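PDB 4EEI: adenylosuccinate lyase from Francisella tularensis subsp. tularensis SCHU S4, which probably catalyses the release of fumarate from adenylosuccinate to give AMP, and the analogous fumarate elimination from SAICAR earlier in de novo purine synthesis. Local coordinates for residues Ile229-Glu234 with Met283-Val288. Sequence-based numbering, arbitrary orientation.
Sequences IASAIE and MLRSHV
Arg285 reaches across to Glu234 and holds a single carboxylate oxygen with both terminal nitrogens: OE1 of Glu234 lies 2.9 Å from Arg285 NH1 and 2.8 Å from Arg285 NH2. The grip is end-on and forked. NH2 comes in on the syn side of OE1, NH1 nearly along the C-O bond, and the oxygen sits at the guanidinium's edge, somewhat out of its plane. The two flat groups are turned 36° apart, and the chains behind them cross at about a right angle. Glu234 arrives fully extended, with CG anti to the backbone N (chi1 -168°), whereas the Arg285 chain bends at chi3. A water in the guanidinium plane accepts from Arg285 NH1 (2.9 Å) and also bonds Ser231 OG, bridging the helices a second time. The arginine's charge is shared further, since NH2 also forms a salt bridge with Glu293 of a third subunit, and Ser231 OG is hydrogen-bonded to Leu292 O of a second one.

Beside this polar group the helices meet through small apolar contacts. Ala230 CB abuts Leu284 CB at 3.7 Å, where the backbones are nearest, and Leu284 CD1 reaches past it toward Ile233 CD1, 4.5 Å away.

The segment axes approach to 9.3 Å and run nearly antiparallel, at 156°, as neighbours in the long helical bundle of the fumarase/aspartase superfamily, whose tetramer core joins several subunits. Helix 304-333 covers Ile229 and Leu284, while helix 151-173 packs on Ile229 and Ala232.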
loop_
_atom_site.group_PDB
_atom_site.type_symbol
_atom_site.label_atom_id
_atom_site.label_comp_id
_atom_site.label_asym_id
_atom_site.label_seq_id
_atom_site.Cartn_x
_atom_site.Cartn_y
_atom_site.Cartn_z
ATOM N N ILE B 229 0.988 14.711 -3.606
ATOM C CA ILE B 229 1.891 15.742 -3.096
ATOM C C ILE B 229 3.122 15.081 -2.475
ATOM O O ILE B 229 4.252 15.560 -2.640
ATOM C CB ILE B 229 1.190 16.639 -2.062
ATOM C CG1 ILE B 229 0.107 17.476 -2.748
ATOM C CG2 ILE B 229 2.208 17.573 -1.352
ATOM C CD1 ILE B 229 -0.795 18.255 -1.792
ATOM N N ALA B 230 2.906 13.970 -1.777
ATOM C CA ALA B 230 4.005 13.260 -1.130
ATOM C C ALA B 230 5.033 12.787 -2.156
ATOM O O ALA B 230 6.238 12.841 -1.909
ATOM C CB ALA B 230 3.479 12.085 -0.295
ATOM N N SER B 231 4.564 12.318 -3.305
ATOM C CA SER B 231 5.474 11.961 -4.397
ATOM C C SER B 231 6.248 13.162 -4.933
ATOM O O SER B 231 7.415 13.044 -5.312
ATOM C CB SER B 231 4.710 11.306 -5.543
ATOM O OG SER B 231 4.367 9.983 -5.184
ATOM N N ALA B 232 5.586 14.309 -5.002
ATOM C CA ALA B 232 6.250 15.547 -5.415
ATOM C C ALA B 232 7.328 15.953 -4.408
ATOM O O ALA B 232 8.431 16.380 -4.782
ATOM C CB ALA B 232 5.225 16.662 -5.565
ATOM N N ILE B 233 6.999 15.848 -3.124
ATOM C CA ILE B 233 7.955 16.158 -2.065
ATOM C C ILE B 233 9.152 15.217 -2.170
ATOM O O ILE B 233 10.307 15.643 -2.059
ATOM C CB ILE B 233 7.301 16.032 -0.675
ATOM C CG1 ILE B 233 6.306 17.179 -0.461
ATOM C CG2 ILE B 233 8.355 16.024 0.436
ATOM C CD1 ILE B 233 5.428 17.000 0.763
ATOM N N GLU B 234 8.883 13.942 -2.400
ATOM C CA GLU B 234 9.968 12.963 -2.437
ATOM C C GLU B 234 10.843 13.147 -3.665
ATOM O O GLU B 234 12.065 13.024 -3.585
ATOM C CB GLU B 234 9.431 11.525 -2.365
ATOM C CG GLU B 234 10.539 10.476 -2.109
ATOM C CD GLU B 234 9.988 9.069 -1.896
ATOM O OE1 GLU B 234 8.776 8.948 -1.614
ATOM O OE2 GLU B 234 10.763 8.087 -2.005
ATOM N N MET B 283 5.376 8.455 5.070
ATOM C CA MET B 283 4.263 8.462 6.013
ATOM C C MET B 283 2.955 8.862 5.332
ATOM O O MET B 283 1.937 8.193 5.494
ATOM C CB MET B 283 4.544 9.421 7.176
ATOM C CG MET B 283 5.680 9.001 8.098
ATOM S SD MET B 283 5.397 7.409 8.910
ATOM C CE MET B 283 3.703 7.612 9.492
ATOM N N LEU B 284 2.990 9.956 4.572
ATOM C CA LEU B 284 1.814 10.477 3.872
ATOM C C LEU B 284 1.297 9.461 2.877
ATOM O O LEU B 284 0.083 9.266 2.727
ATOM C CB LEU B 284 2.157 11.789 3.155
ATOM C CG LEU B 284 2.447 12.980 4.069
ATOM C CD1 LEU B 284 3.051 14.132 3.260
ATOM C CD2 LEU B 284 1.146 13.440 4.735
ATOM N N ARG B 285 2.222 8.790 2.202
ATOM C CA ARG B 285 1.849 7.794 1.215
ATOM C C ARG B 285 1.169 6.600 1.884
ATOM O O ARG B 285 0.270 5.988 1.308
ATOM C CB ARG B 285 3.091 7.363 0.423
ATOM C CG ARG B 285 2.848 6.260 -0.587
ATOM C CD ARG B 285 3.969 6.197 -1.635
ATOM N NE ARG B 285 5.305 6.020 -1.059
ATOM C CZ ARG B 285 6.237 6.972 -1.033
ATOM N NH1 ARG B 285 5.972 8.169 -1.540
ATOM N NH2 ARG B 285 7.433 6.734 -0.501
ATOM N N SER B 286 1.578 6.286 3.111
ATOM C CA SER B 286 1.009 5.132 3.824
ATOM C C SER B 286 -0.474 5.321 4.168
ATOM O O SER B 286 -1.211 4.349 4.358
ATOM C CB SER B 286 1.817 4.847 5.105
ATOM O OG SER B 286 1.519 5.794 6.116
ATOM N N HIS B 287 -0.914 6.572 4.246
ATOM C CA HIS B 287 -2.293 6.861 4.646
ATOM C C HIS B 287 -3.306 6.627 3.541
ATOM O O HIS B 287 -4.502 6.491 3.818
ATOM C CB HIS B 287 -2.416 8.315 5.105
ATOM C CG HIS B 287 -1.623 8.641 6.327
ATOM N ND1 HIS B 287 -1.230 9.923 6.632
ATOM C CD2 HIS B 287 -1.155 7.856 7.338
ATOM C CE1 HIS B 287 -0.553 9.923 7.769
ATOM N NE2 HIS B 287 -0.501 8.678 8.217
ATOM N N VAL B 288 -2.843 6.633 2.291
ATOM C CA VAL B 288 -3.743 6.473 1.157
ATOM C C VAL B 288 -4.537 5.168 1.247
ATOM O O VAL B 288 -5.751 5.167 1.075
ATOM C CB VAL B 288 -3.000 6.568 -0.196
ATOM C CG1 VAL B 288 -3.949 6.303 -1.328
ATOM C CG2 VAL B 288 -2.365 7.959 -0.358
HETATM O O HOH W 1 3.654 9.276 -2.900
#